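Local coordinates for protein PfEMP1 variant 1 of strain MC (Plasmodium falciparum, PDB 5LGD) that probably binds receptors on the surface of host cells, the piece here belonging to a DBL domain of this much longer protein, at residues 86-92 and 142-146. Sequence-based numbering, arbitrary orientation. Where two conformers were deposited one is given.
Sequences LQTLLMK and DTTID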
loop_
_atom_site.group_PDB
_atom_site.type_symbol
_atom_site.label_atom_id
_atom_site.label_comp_id
_atom_site.label_asym_id
_atom_site.label_seq_id
_atom_site.Cartn_x
_atom_site.Cartn_y
_atom_site.Cartn_z
ATOM N N LEU B 86 -18.075 13.282 9.829
ATOM C CA LEU B 86 -19.385 13.823 9.463
ATOM C C LEU B 86 -19.275 15.262 8.930
ATOM O O LEU B 86 -19.911 15.603 7.933
ATOM C CB LEU B 86 -20.268 13.850 10.734
ATOM C CG LEU B 86 -21.593 13.063 10.745
ATOM C CD1 LEU B 86 -22.493 13.585 11.804
ATOM C CD2 LEU B 86 -22.331 13.141 9.409
ATOM N N GLN B 87 -18.509 16.105 9.643
ATOM C CA GLN B 87 -18.293 17.492 9.308
ATOM C C GLN B 87 -17.621 17.642 7.964
ATOM O O GLN B 87 -18.104 18.431 7.173
ATOM C CB GLN B 87 -17.515 18.203 10.405
ATOM C CG GLN B 87 -17.393 19.701 10.226
ATOM C CD GLN B 87 -17.169 20.338 11.560
ATOM O OE1 GLN B 87 -18.034 21.043 12.076
ATOM N NE2 GLN B 87 -16.041 20.029 12.183
ATOM N N THR B 88 -16.554 16.861 7.681
ATOM C CA THR B 88 -15.858 16.879 6.383
ATOM C C THR B 88 -16.857 16.539 5.267
ATOM O O THR B 88 -16.931 17.229 4.261
ATOM C CB THR B 88 -14.682 15.863 6.403
ATOM O OG1 THR B 88 -13.779 16.219 7.440
ATOM C CG2 THR B 88 -13.918 15.784 5.062
ATOM N N LEU B 89 -17.627 15.471 5.470
ATOM C CA LEU B 89 -18.595 14.924 4.513
ATOM C C LEU B 89 -19.705 15.905 4.095
ATOM O O LEU B 89 -20.185 15.892 2.944
ATOM C CB LEU B 89 -19.176 13.686 5.203
ATOM C CG LEU B 89 -19.733 12.526 4.392
ATOM C CD1 LEU B 89 -18.749 12.008 3.274
ATOM C CD2 LEU B 89 -20.129 11.405 5.360
ATOM N N LEU B 90 -20.079 16.780 5.027
ATOM C CA LEU B 90 -21.183 17.717 4.847
ATOM C C LEU B 90 -20.764 19.149 4.595
ATOM O O LEU B 90 -21.638 19.982 4.405
ATOM C CB LEU B 90 -22.156 17.605 6.037
ATOM C CG LEU B 90 -22.816 16.234 6.156
ATOM C CD1 LEU B 90 -23.548 16.077 7.465
ATOM C CD2 LEU B 90 -23.756 15.963 4.969
ATOM N N MET B 91 -19.447 19.441 4.513
ATOM C CA MET B 91 -18.954 20.766 4.133
ATOM C C MET B 91 -19.608 21.086 2.783
ATOM O O MET B 91 -19.808 20.171 1.975
ATOM C CB MET B 91 -17.416 20.775 3.994
ATOM C CG MET B 91 -16.669 20.749 5.330
ATOM S SD MET B 91 -17.194 22.064 6.469
ATOM C CE MET B 91 -16.426 23.551 5.675
ATOM N N LYS B 92 -20.066 22.338 2.605
ATOM C CA LYS B 92 -20.806 22.780 1.418
ATOM C C LYS B 92 -20.299 22.226 0.056
ATOM O O LYS B 92 -21.097 21.620 -0.656
ATOM C CB LYS B 92 -20.905 24.319 1.371
ATOM C CG LYS B 92 -21.739 24.849 0.195
ATOM C CD LYS B 92 -21.772 26.380 0.142
ATOM C CE LYS B 92 -20.493 27.039 -0.335
ATOM N NZ LYS B 92 -20.227 26.772 -1.777
ATOM N N ASP B 142 -23.428 20.776 15.055
ATOM C CA ASP B 142 -22.066 20.867 14.523
ATOM C C ASP B 142 -21.958 20.881 12.981
ATOM O O ASP B 142 -21.106 21.599 12.455
ATOM C CB ASP B 142 -21.167 19.759 15.125
ATOM C CG ASP B 142 -21.462 18.328 14.692
ATOM O OD1 ASP B 142 -22.557 17.818 15.018
ATOM O OD2 ASP B 142 -20.573 17.699 14.081
ATOM N N THR B 143 -22.761 20.083 12.242
ATOM C CA THR B 143 -22.604 20.082 10.762
ATOM C C THR B 143 -23.460 21.105 10.007
ATOM O O THR B 143 -24.262 21.825 10.615
ATOM C CB THR B 143 -22.817 18.688 10.126
ATOM O OG1 THR B 143 -24.214 18.443 9.923
ATOM C CG2 THR B 143 -22.146 17.555 10.899
ATOM N N THR B 144 -23.280 21.140 8.664
ATOM C CA THR B 144 -24.011 21.956 7.674
ATOM C C THR B 144 -25.528 21.759 7.830
ATOM O O THR B 144 -26.271 22.746 7.866
ATOM C CB THR B 144 -23.534 21.563 6.263
ATOM O OG1 THR B 144 -22.217 22.082 6.047
ATOM C CG2 THR B 144 -24.470 22.039 5.143
ATOM N N ILE B 145 -25.968 20.473 7.921
ATOM C CA ILE B 145 -27.365 20.076 8.111
ATOM C C ILE B 145 -27.883 20.698 9.392
ATOM O O ILE B 145 -28.947 21.310 9.375
ATOM C CB ILE B 145 -27.553 18.530 8.043
ATOM C CG1 ILE B 145 -27.042 17.937 6.690
ATOM C CG2 ILE B 145 -28.981 18.081 8.355
ATOM C CD1 ILE B 145 -27.719 18.485 5.332
ATOM N N ASP B 146 -27.105 20.593 10.484
ATOM C CA ASP B 146 -27.423 21.170 11.787
ATOM C C ASP B 146 -27.536 22.722 11.698
ATOM O O ASP B 146 -28.525 23.290 12.165
ATOM C CB ASP B 146 -26.365 20.744 12.799
ATOM C CG ASP B 146 -26.305 19.239 13.013
ATOM O OD1 ASP B 146 -27.209 18.699 13.692
ATOM O OD2 ASP B 146 -25.299 18.621 12.595
HETATM O O HOH W 1 -20.348 24.440 4.744
#
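In Thr144 the hydroxyl stands anti to the carbonyl carbon (chi1 -73°), which turns OG1 to the backbone of Leu90. Thr143 takes another rotamer (chi1 83°): its OG1 sits between backbone N and carbonyl carbon, near both its own helix start and Leu90 CD1, while CG2 reaches Leu86. Thr144 OG1 donates to Leu90 O at 2.7 Å. The hydroxyl comes from above the carbonyl plane, with a C=O...donor angle of 126°. A water bridges the same OG1 and Lys92 N, so the hydroxyl links two points of the backbone where the chain passes from helix 82-90 to helix 92-103. Beside this bond, Leu90 and Leu86 pack on Thr143 and Ile145. Leu90 CD1 meets Thr143 OG1 at 3.5 Å and also touches Ile145 CG1, at 4.0 Å. Thr143 CG2 packs on Leu86 CD1 at 4.1 Å. Leu90 and Ile145 both lean on Trp63 of helix 45-70, and Leu95 of helix 92-103 touches Leu90 and Thr144. Asp146 OD2 accepts from Thr143 N at 3.0 Å and from Thr143 OG1 at 2.9 Å. The two donors reach it from opposite faces of the carboxylate plane. Trp63 NE1 also bonds OD2, while OD1 pairs with Lys67, a charge that probably favours the ionised carboxylate. Thr143 OG1 in turn accepts a weak bond from Ile145 N (3.3 Å). Thr143 and Asp146 thus form a capping box, with Thr143 as N-cap of helix 144-162, and the contact docks this capped start against the end of helix 82-90 within the helical DBL domain.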